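Local coordinates for protein bifunctional endomannanase/endoglucanase (Caldanaerobius polysaccharolyticus, PDB 3W0K) that probably cleaves mannan and beta-glucan chains at internal glycosidic bonds, as a family 5 glycoside hydrolase built on a beta/alpha barrel, at residues L117-Y122 with E160-I165; D109-Q114 with A152-R157; Y4-Q9 with D323-N328. One frame throughout, in Å; residues are numbered along the deposited sequence.

Contacts 1 and 2 lie in the helical layer around a closed eight-stranded beta/alpha barrel, and contact 3 between that layer and the barrel wall. Contacts 1 and 2 are two levels of one interface, between helices 105-121 and 148-165. Their centres lie about 12 Å apart, and they meet where Ala161 CB of contact 1 packs 3.7 Å from Val112 CG1 of contact 2. Contact 3 joins the first barrel strand to the last helix, bringing the chain's ends together; its centre is about 29 Å from that of contact 1 and about 31 Å from that of contact 2. In family 5 enzymes the substrate cleft lies at the C-terminal ends of the barrel strands, and all three contacts are scaffold packing.

Contact 1: residues L117-Y122 with E160-I165; sequences LFAKRY and EAIRKI
Ile165 meets Ala119 and Lys120 through a first torsion (chi1 -65°) that turns CG1 beside the backbone N and leaves the branch CG2 anti to it, directed against helix 105-121. The opposing lysine is shaped by two bends near its end, the first at chi3 (-72°), which fold the ammonium back instead of letting it reach outward. CG2 of Ile165 is 3.6 Å from Lys120 CG and also lies beside the lysine's backbone N. The other arm of the isoleucine, ending in CD1, sits 3.7 Å from Lys120 CG and 4.0 Å from Lys120 NZ. The isoleucine thus touches the lysine at CG, near the backbone, and again at its end, where NZ makes a weak hydrogen bond to Glu116 O, one turn back on its own helix.

Ala119 supplies the small surface that lets the backbones approach. Its CB is 4.0 Å from Ile165 CG2 and 4.1 Å from Ile162 CG2, the methyl being touched by the matching branch of two isoleucines nearly one helical turn apart. The short segment axes pass 8.9 Å from each other with a crossing angle of -19°, and Ala119 and Ile162 stand directly across from one another, their CA atoms 5.7 Å apart.

These are consecutive helices of the barrel, running nearly parallel because each follows a strand of the same parallel sheet. Strand 130-133 comes between them in the chain and lies beneath the interface, where its Phe132 also touches Ala119.

No hydrogen bond or salt bridge spans the two segments. Cohesion here thus rests on branched aliphatic groups fitting a methyl on the buried side and the root of a lysine chain, at CG, on the exposed side, with the positive charge probably kept at the solvent boundary.

Contact 2: residues D109-Q114 with A152-R157; sequences DGFVYQ and ASLIIR
Arg157 and Val112 bury the most surface here, and the arginine lies across the valine at about a right angle. Arg157 reaches over the groove between the helices extended from CG to NE, its chi1 (178°) having placed CG opposite the backbone N, and lays one face of its guanidinium on Val112 CG2. That methyl is 3.7 Å from Arg157 NE and lies toward the rim of the flat group.

Beyond the valine the guanidinium grips Asp109 end-on, both terminal nitrogens sharing a single oxygen. Arg157 NH2 donates to Asp109 OD1 at 2.9 Å, bent to 145°, and Arg157 NH1 reaches the same OD1 at 3.0 Å, no straighter. OD1 lies close to the guanidinium plane, yet the carboxylate is turned 89° against it, consistent with OD2 taking no part in the pairing; that oxygen has a salt bridge to Lys105 instead.

This bridge ties two successive helices, 105-121 and 148-165, on the outside of the beta/alpha barrel. An asparagine in place of Asp109 would probably leave the guanidinium without its compensating charge and Lys105 without its acidic partner.

Deeper in, Leu154 points toward helix 105-121, and its CD1 approaches Phe111 CD2 obliquely at 4.4 Å. Leu101 touches both side chains, and Trp115 meets the Phe111 ring edge-to-face.

Contact 3: residues Y4-Q9 with D323-N328; sequences YGFNFQ and DLLVEN
Phe6 and Leu325 form the packed half of this contact, and Tyr4 and Asn328 the looser, water-bridged half. The phenylalanine leaves strand 4-7 with CG anti to its carbonyl carbon (chi1 -60°), which carries the ring outward from the barrel to the final helix. There Phe6 CZ touches Leu325 CD1 at 4.2 Å, the methyl coming obliquely to the ring. Phe36, Leu31 and Leu290 also meet the Phe6 ring, so the leucine is one of several apolar neighbours, among them residues of helix 25-33 and strand 287-290.

Two residues back along the strand, the tyrosine stops short of the helix end: Tyr4 OH is 4.3 Å from Asn328 O. One water fills the interval, in the plane of the Tyr4 ring, 2.6 Å from Tyr4 OH and donating to Asn328 O at 2.9 Å. The hydroxyl is further fixed by a hydrogen bond with Val330 N, while Tyr288 packs edge-to-face with the ring.

Asn328, where the helix gives out, is itself secured. Its ND2 donates to Leu324 O at 2.9 Å and a nearly straight 162°, and that carbonyl also takes the backbone N of Asn328. The first strand and the last helix thus join without a direct hydrogen bond between their segments; a single apolar touch joins them on one side, and on the other a shared water links the tyrosine hydroxyl to the carbonyl of Asn328, just past the helix.

Contact 1: residues L117-Y122 with E160-I165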
loop_
_atom_site.group_PDB
_atom_site.type_symbol
_atom_site.label_atom_id
_atom_site.label_comp_id
_atom_site.label_asym_id
_atom_site.label_seq_id
_atom_site.Cartn_x
_atom_site.Cartn_y
_atom_site.Cartn_z
ATOM N N LEU A 117 6.176 -19.723 2.931
ATOM C CA LEU A 117 4.887 -20.409 3.029
ATOM C C LEU A 117 3.986 -19.987 1.876
ATOM O O LEU A 117 3.419 -20.831 1.183
ATOM C CB LEU A 117 4.187 -20.079 4.348
ATOM C CG LEU A 117 4.700 -20.712 5.637
ATOM C CD1 LEU A 117 3.923 -20.134 6.806
ATOM C CD2 LEU A 117 4.542 -22.227 5.577
ATOM N N PHE A 118 3.872 -18.679 1.661
ATOM C CA PHE A 118 3.041 -18.161 0.581
ATOM C C PHE A 118 3.613 -18.505 -0.789
ATOM O O PHE A 118 2.866 -18.818 -1.715
ATOM C CB PHE A 118 2.832 -16.650 0.734
ATOM C CG PHE A 118 2.006 -16.277 1.931
ATOM C CD1 PHE A 118 0.824 -16.957 2.217
ATOM C CD2 PHE A 118 2.413 -15.256 2.784
ATOM C CE1 PHE A 118 0.062 -16.625 3.336
ATOM C CE2 PHE A 118 1.660 -14.918 3.904
ATOM C CZ PHE A 118 0.482 -15.602 4.182
ATOM N N ALA A 119 4.938 -18.469 -0.915
ATOM C CA ALA A 119 5.578 -18.811 -2.183
ATOM C C ALA A 119 5.242 -20.254 -2.551
ATOM O O ALA A 119 4.902 -20.548 -3.700
ATOM C CB ALA A 119 7.087 -18.622 -2.089
ATOM N N LYS A 120 5.310 -21.148 -1.568
ATOM C CA LYS A 120 4.997 -22.554 -1.802
ATOM C C LYS A 120 3.512 -22.771 -2.069
ATOM O O LYS A 120 3.139 -23.482 -3.005
ATOM C CB LYS A 120 5.415 -23.413 -0.608
ATOM C CG LYS A 120 6.909 -23.627 -0.486
ATOM C CD LYS A 120 7.225 -24.670 0.577
ATOM C CE LYS A 120 6.971 -24.147 1.979
ATOM N NZ LYS A 120 7.970 -23.108 2.353
ATOM N N ARG A 121 2.671 -22.129 -1.267
ATOM C CA ARG A 121 1.228 -22.280 -1.401
ATOM C C ARG A 121 0.706 -21.848 -2.766
ATOM O O ARG A 121 -0.149 -22.514 -3.352
ATOM C CB ARG A 121 0.504 -21.493 -0.305
ATOM C CG ARG A 121 -0.967 -21.852 -0.169
ATOM C CD ARG A 121 -1.623 -21.074 0.952
ATOM N NE ARG A 121 -3.013 -21.480 1.144
ATOM C CZ ARG A 121 -3.405 -22.435 1.982
ATOM N NH1 ARG A 121 -2.511 -23.092 2.713
ATOM N NH2 ARG A 121 -4.693 -22.722 2.105
ATOM N N TYR A 122 1.249 -20.753 -3.287
ATOM C CA TYR A 122 0.786 -20.229 -4.561
ATOM C C TYR A 122 1.701 -20.464 -5.755
ATOM O O TYR A 122 1.517 -19.852 -6.808
ATOM C CB TYR A 122 0.447 -18.743 -4.408
ATOM C CG TYR A 122 -0.569 -18.493 -3.315
ATOM C CD1 TYR A 122 -1.843 -19.062 -3.382
ATOM C CD2 TYR A 122 -0.242 -17.737 -2.187
ATOM C CE1 TYR A 122 -2.761 -18.890 -2.354
ATOM C CE2 TYR A 122 -1.154 -17.560 -1.153
ATOM C CZ TYR A 122 -2.411 -18.141 -1.242
ATOM O OH TYR A 122 -3.312 -17.992 -0.214
ATOM N N GLU A 160 15.429 -13.811 -2.445
ATOM C CA GLU A 160 16.107 -15.034 -2.859
ATOM C C GLU A 160 15.381 -16.278 -2.348
ATOM O O GLU A 160 15.289 -17.284 -3.054
ATOM C CB GLU A 160 17.564 -15.022 -2.394
ATOM C CG GLU A 160 18.436 -14.039 -3.175
ATOM C CD GLU A 160 19.895 -14.036 -2.741
ATOM O OE1 GLU A 160 20.238 -14.698 -1.737
ATOM O OE2 GLU A 160 20.704 -13.357 -3.411
ATOM N N ALA A 161 14.836 -16.194 -1.138
ATOM C CA ALA A 161 14.106 -17.317 -0.552
ATOM C C ALA A 161 12.825 -17.595 -1.340
ATOM O O ALA A 161 12.483 -18.748 -1.599
ATOM C CB ALA A 161 13.785 -17.035 0.909
ATOM N N ILE A 162 12.117 -16.533 -1.717
ATOM C CA ILE A 162 10.887 -16.675 -2.495
ATOM C C ILE A 162 11.207 -17.247 -3.880
ATOM O O ILE A 162 10.563 -18.200 -4.330
ATOM C CB ILE A 162 10.171 -15.306 -2.659
ATOM C CG1 ILE A 162 9.617 -14.844 -1.312
ATOM C CG2 ILE A 162 9.053 -15.395 -3.705
ATOM C CD1 ILE A 162 9.166 -13.390 -1.307
ATOM N N ARG A 163 12.223 -16.685 -4.528
ATOM C CA ARG A 163 12.624 -17.119 -5.865
ATOM C C ARG A 163 13.161 -18.541 -5.950
ATOM O O ARG A 163 13.085 -19.169 -7.010
ATOM C CB ARG A 163 13.611 -16.130 -6.480
ATOM C CG ARG A 163 12.945 -14.825 -6.868
ATOM C CD ARG A 163 13.913 -13.822 -7.458
ATOM N NE ARG A 163 13.206 -12.628 -7.921
ATOM C CZ ARG A 163 13.778 -11.449 -8.145
ATOM N NH1 ARG A 163 15.081 -11.283 -7.949
ATOM N NH2 ARG A 163 13.042 -10.430 -8.565
ATOM N N LYS A 164 13.719 -19.045 -4.852
ATOM C CA LYS A 164 14.231 -20.413 -4.836
ATOM C C LYS A 164 13.050 -21.377 -4.974
ATOM O O LYS A 164 13.160 -22.430 -5.606
ATOM C CB LYS A 164 14.993 -20.688 -3.537
ATOM C CG LYS A 164 15.586 -22.085 -3.457
ATOM C CD LYS A 164 16.452 -22.254 -2.221
ATOM C CE LYS A 164 16.989 -23.675 -2.121
ATOM N NZ LYS A 164 15.889 -24.674 -1.986
ATOM N N ILE A 165 11.915 -20.989 -4.396
ATOM C CA ILE A 165 10.694 -21.789 -4.441
ATOM C C ILE A 165 9.909 -21.514 -5.724
ATOM O O ILE A 165 9.507 -22.446 -6.428
ATOM C CB ILE A 165 9.804 -21.501 -3.208
ATOM C CG1 ILE A 165 10.519 -21.967 -1.937
ATOM C CG2 ILE A 165 8.439 -22.176 -3.358
ATOM C CD1 ILE A 165 9.913 -21.432 -0.657
#

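Contact 2: residues D109-Q114 with A152-R157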
loop_
_atom_site.group_PDB
_atom_site.type_symbol
_atom_site.label_atom_id
_atom_site.label_comp_id
_atom_site.label_asym_id
_atom_site.label_seq_id
_atom_site.Cartn_x
_atom_site.Cartn_y
_atom_site.Cartn_z
ATOM N N ASP A 109 13.926 -14.594 10.588
ATOM C CA ASP A 109 13.685 -15.988 10.219
ATOM C C ASP A 109 12.184 -16.241 10.091
ATOM O O ASP A 109 11.743 -16.944 9.181
ATOM C CB ASP A 109 14.287 -16.945 11.256
ATOM C CG ASP A 109 15.806 -17.016 11.188
ATOM O OD1 ASP A 109 16.406 -16.503 10.219
ATOM O OD2 ASP A 109 16.405 -17.603 12.115
ATOM N N GLY A 110 11.406 -15.662 11.007
ATOM C CA GLY A 110 9.960 -15.820 10.976
ATOM C C GLY A 110 9.358 -15.158 9.749
ATOM O O GLY A 110 8.450 -15.701 9.124
ATOM N N PHE A 111 9.889 -13.986 9.408
ATOM C CA PHE A 111 9.451 -13.199 8.257
ATOM C C PHE A 111 9.709 -13.965 6.961
ATOM O O PHE A 111 8.817 -14.100 6.122
ATOM C CB PHE A 111 10.218 -11.871 8.249
ATOM C CG PHE A 111 9.904 -10.975 7.082
ATOM C CD1 PHE A 111 8.687 -10.309 7.007
ATOM C CD2 PHE A 111 10.854 -10.747 6.089
ATOM C CE1 PHE A 111 8.423 -9.425 5.964
ATOM C CE2 PHE A 111 10.598 -9.862 5.039
ATOM C CZ PHE A 111 9.381 -9.199 4.978
ATOM N N VAL A 112 10.938 -14.451 6.799
ATOM C CA VAL A 112 11.310 -15.212 5.611
ATOM C C VAL A 112 10.457 -16.480 5.508
ATOM O O VAL A 112 9.986 -16.828 4.422
ATOM C CB VAL A 112 12.824 -15.555 5.620
ATOM C CG1 VAL A 112 13.175 -16.505 4.470
ATOM C CG2 VAL A 112 13.638 -14.275 5.502
ATOM N N TYR A 113 10.223 -17.137 6.642
ATOM C CA TYR A 113 9.414 -18.353 6.679
ATOM C C TYR A 113 7.986 -18.083 6.201
ATOM O O TYR A 113 7.424 -18.884 5.452
ATOM C CB TYR A 113 9.407 -18.944 8.093
ATOM C CG TYR A 113 8.414 -20.066 8.306
ATOM C CD1 TYR A 113 8.617 -21.325 7.742
ATOM C CD2 TYR A 113 7.267 -19.864 9.075
ATOM C CE1 TYR A 113 7.699 -22.356 7.939
ATOM C CE2 TYR A 113 6.348 -20.886 9.276
ATOM C CZ TYR A 113 6.567 -22.126 8.707
ATOM O OH TYR A 113 5.644 -23.128 8.898
ATOM N N GLN A 114 7.414 -16.952 6.620
ATOM C CA GLN A 114 6.055 -16.567 6.221
ATOM C C GLN A 114 5.984 -16.471 4.705
ATOM O O GLN A 114 5.070 -17.008 4.078
ATOM C CB GLN A 114 5.682 -15.187 6.777
ATOM C CG GLN A 114 5.841 -15.002 8.267
ATOM C CD GLN A 114 4.799 -15.734 9.068
ATOM O OE1 GLN A 114 5.095 -16.719 9.738
ATOM N NE2 GLN A 114 3.570 -15.242 9.021
ATOM N N ALA A 152 18.363 -3.577 2.965
ATOM C CA ALA A 152 18.668 -4.212 1.686
ATOM C C ALA A 152 19.031 -5.685 1.868
ATOM O O ALA A 152 18.563 -6.540 1.119
ATOM C CB ALA A 152 19.802 -3.465 0.977
ATOM N N SER A 153 19.840 -5.981 2.881
ATOM C CA SER A 153 20.241 -7.360 3.147
ATOM C C SER A 153 19.036 -8.249 3.441
ATOM O O SER A 153 18.952 -9.367 2.930
ATOM C CB SER A 153 21.245 -7.421 4.302
ATOM O OG SER A 153 22.487 -6.851 3.921
ATOM N N LEU A 154 18.088 -7.739 4.225
ATOM C CA LEU A 154 16.890 -8.504 4.555
ATOM C C LEU A 154 16.008 -8.699 3.324
ATOM O O LEU A 154 15.476 -9.783 3.105
ATOM C CB LEU A 154 16.088 -7.831 5.673
ATOM C CG LEU A 154 14.817 -8.581 6.104
ATOM C CD1 LEU A 154 15.152 -9.993 6.580
ATOM C CD2 LEU A 154 14.107 -7.792 7.198
ATOM N N ILE A 155 15.839 -7.640 2.536
ATOM C CA ILE A 155 15.030 -7.722 1.323
ATOM C C ILE A 155 15.636 -8.742 0.357
ATOM O O ILE A 155 14.929 -9.591 -0.179
ATOM C CB ILE A 155 14.911 -6.341 0.636
ATOM C CG1 ILE A 155 14.129 -5.373 1.532
ATOM C CG2 ILE A 155 14.244 -6.471 -0.731
ATOM C CD1 ILE A 155 12.685 -5.789 1.805
ATOM N N ILE A 156 16.954 -8.685 0.181
ATOM C CA ILE A 156 17.649 -9.611 -0.711
ATOM C C ILE A 156 17.499 -11.055 -0.228
ATOM O O ILE A 156 17.232 -11.957 -1.027
ATOM C CB ILE A 156 19.137 -9.216 -0.864
ATOM C CG1 ILE A 156 19.239 -7.907 -1.656
ATOM C CG2 ILE A 156 19.917 -10.318 -1.577
ATOM C CD1 ILE A 156 20.617 -7.275 -1.631
ATOM N N ARG A 157 17.610 -11.266 1.082
ATOM C CA ARG A 157 17.459 -12.604 1.643
ATOM C C ARG A 157 16.051 -13.138 1.370
ATOM O O ARG A 157 15.879 -14.284 0.963
ATOM C CB ARG A 157 17.711 -12.599 3.156
ATOM C CG ARG A 157 17.505 -13.969 3.779
ATOM C CD ARG A 157 17.540 -13.966 5.295
ATOM N NE ARG A 157 17.163 -15.285 5.793
ATOM C CZ ARG A 157 16.817 -15.561 7.046
ATOM N NH1 ARG A 157 16.798 -14.604 7.970
ATOM N NH2 ARG A 157 16.442 -16.794 7.365
#

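Contact 3: residues Y4-Q9 with D323-N328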
loop_
_atom_site.group_PDB
_atom_site.type_symbol
_atom_site.label_atom_id
_atom_site.label_comp_id
_atom_site.label_asym_id
_atom_site.label_seq_id
_atom_site.Cartn_x
_atom_site.Cartn_y
_atom_site.Cartn_z
ATOM N N TYR A 4 -4.243 -0.454 -11.691
ATOM C CA TYR A 4 -5.071 0.576 -11.066
ATOM C C TYR A 4 -6.117 -0.073 -10.182
ATOM O O TYR A 4 -6.873 -0.937 -10.628
ATOM C CB TYR A 4 -5.779 1.417 -12.128
ATOM C CG TYR A 4 -4.838 2.100 -13.080
ATOM C CD1 TYR A 4 -4.147 3.246 -12.700
ATOM C CD2 TYR A 4 -4.625 1.589 -14.358
ATOM C CE1 TYR A 4 -3.261 3.872 -13.573
ATOM C CE2 TYR A 4 -3.745 2.204 -15.237
ATOM C CZ TYR A 4 -3.068 3.341 -14.839
ATOM O OH TYR A 4 -2.203 3.947 -15.714
ATOM N N GLY A 5 -6.182 0.355 -8.930
ATOM C CA GLY A 5 -7.158 -0.242 -8.049
ATOM C C GLY A 5 -7.285 0.359 -6.673
ATOM O O GLY A 5 -7.128 1.568 -6.474
ATOM N N PHE A 6 -7.562 -0.519 -5.714
ATOM C CA PHE A 6 -7.780 -0.122 -4.333
ATOM C C PHE A 6 -7.205 -1.119 -3.344
ATOM O O PHE A 6 -6.987 -2.291 -3.668
ATOM C CB PHE A 6 -9.291 -0.058 -4.049
ATOM C CG PHE A 6 -10.042 0.916 -4.908
ATOM C CD1 PHE A 6 -10.330 2.192 -4.437
ATOM C CD2 PHE A 6 -10.452 0.564 -6.189
ATOM C CE1 PHE A 6 -11.015 3.105 -5.233
ATOM C CE2 PHE A 6 -11.137 1.469 -6.998
ATOM C CZ PHE A 6 -11.420 2.746 -6.516
ATOM N N ASN A 7 -6.950 -0.633 -2.135
ATOM C CA ASN A 7 -6.503 -1.493 -1.049
ATOM C C ASN A 7 -7.794 -1.895 -0.330
ATOM O O ASN A 7 -8.748 -1.110 -0.270
ATOM C CB ASN A 7 -5.642 -0.726 -0.041
ATOM C CG ASN A 7 -4.228 -0.496 -0.514
ATOM O OD1 ASN A 7 -3.297 -1.143 -0.035
ATOM N ND2 ASN A 7 -4.042 0.480 -1.399
ATOM N N PHE A 8 -7.834 -3.121 0.181
ATOM C CA PHE A 8 -8.980 -3.606 0.938
ATOM C C PHE A 8 -8.455 -4.100 2.275
ATOM O O PHE A 8 -7.420 -4.763 2.339
ATOM C CB PHE A 8 -9.738 -4.698 0.183
ATOM C CG PHE A 8 -10.657 -4.160 -0.880
ATOM C CD1 PHE A 8 -11.892 -3.620 -0.538
ATOM C CD2 PHE A 8 -10.276 -4.175 -2.219
ATOM C CE1 PHE A 8 -12.739 -3.100 -1.513
ATOM C CE2 PHE A 8 -11.112 -3.658 -3.204
ATOM C CZ PHE A 8 -12.350 -3.119 -2.848
ATOM N N GLN A 9 -9.172 -3.752 3.337
ATOM C CA GLN A 9 -8.779 -4.073 4.699
ATOM C C GLN A 9 -9.452 -5.301 5.329
ATOM O O GLN A 9 -9.609 -5.373 6.552
ATOM C CB GLN A 9 -8.999 -2.823 5.565
ATOM C CG GLN A 9 -8.060 -1.633 5.238
ATOM C CD GLN A 9 -8.338 -0.946 3.897
ATOM O OE1 GLN A 9 -7.408 -0.595 3.162
ATOM N NE2 GLN A 9 -9.607 -0.723 3.593
ATOM N N ASP A 323 -14.085 9.839 -11.582
ATOM C CA ASP A 323 -13.723 10.278 -12.927
ATOM C C ASP A 323 -12.239 10.612 -13.023
ATOM O O ASP A 323 -11.594 10.297 -14.023
ATOM C CB ASP A 323 -14.578 11.473 -13.365
ATOM C CG ASP A 323 -16.001 11.074 -13.739
ATOM O OD1 ASP A 323 -16.308 9.862 -13.800
ATOM O OD2 ASP A 323 -16.819 11.984 -13.979
ATOM N N LEU A 324 -11.697 11.237 -11.979
ATOM C CA LEU A 324 -10.276 11.576 -11.949
ATOM C C LEU A 324 -9.427 10.306 -11.933
ATOM O O LEU A 324 -8.391 10.236 -12.590
ATOM C CB LEU A 324 -9.949 12.431 -10.725
ATOM C CG LEU A 324 -10.343 13.904 -10.801
ATOM C CD1 LEU A 324 -10.073 14.580 -9.468
ATOM C CD2 LEU A 324 -9.565 14.580 -11.923
ATOM N N LEU A 325 -9.877 9.301 -11.187
ATOM C CA LEU A 325 -9.151 8.036 -11.106
ATOM C C LEU A 325 -9.123 7.335 -12.462
ATOM O O LEU A 325 -8.113 6.752 -12.849
ATOM C CB LEU A 325 -9.786 7.117 -10.059
ATOM C CG LEU A 325 -9.688 7.586 -8.604
ATOM C CD1 LEU A 325 -10.474 6.640 -7.711
ATOM C CD2 LEU A 325 -8.233 7.646 -8.160
ATOM N N VAL A 326 -10.229 7.420 -13.193
ATOM C CA VAL A 326 -10.332 6.791 -14.507
ATOM C C VAL A 326 -9.578 7.571 -15.586
ATOM O O VAL A 326 -8.859 6.987 -16.397
ATOM C CB VAL A 326 -11.818 6.631 -14.927
ATOM C CG1 VAL A 326 -11.923 6.126 -16.362
ATOM C CG2 VAL A 326 -12.523 5.675 -13.981
ATOM N N GLU A 327 -9.731 8.892 -15.570
ATOM C CA GLU A 327 -9.099 9.772 -16.550
ATOM C C GLU A 327 -7.573 9.727 -16.560
ATOM O O GLU A 327 -6.949 9.907 -17.607
ATOM C CB GLU A 327 -9.592 11.211 -16.339
ATOM C CG GLU A 327 -8.852 12.299 -17.129
ATOM C CD GLU A 327 -8.975 12.160 -18.646
ATOM O OE1 GLU A 327 -9.966 11.573 -19.134
ATOM O OE2 GLU A 327 -8.071 12.657 -19.354
ATOM N N ASN A 328 -6.971 9.455 -15.406
ATOM C CA ASN A 328 -5.519 9.425 -15.327
ATOM C C ASN A 328 -4.831 8.079 -15.524
ATOM O O ASN A 328 -3.639 7.929 -15.247
ATOM C CB ASN A 328 -5.053 10.152 -14.070
ATOM C CG ASN A 328 -5.285 11.646 -14.168
ATOM O OD1 ASN A 328 -4.522 12.355 -14.826
ATOM N ND2 ASN A 328 -6.378 12.121 -13.581
HETATM O O HOH W 1 -1.279 6.298 -15.074
#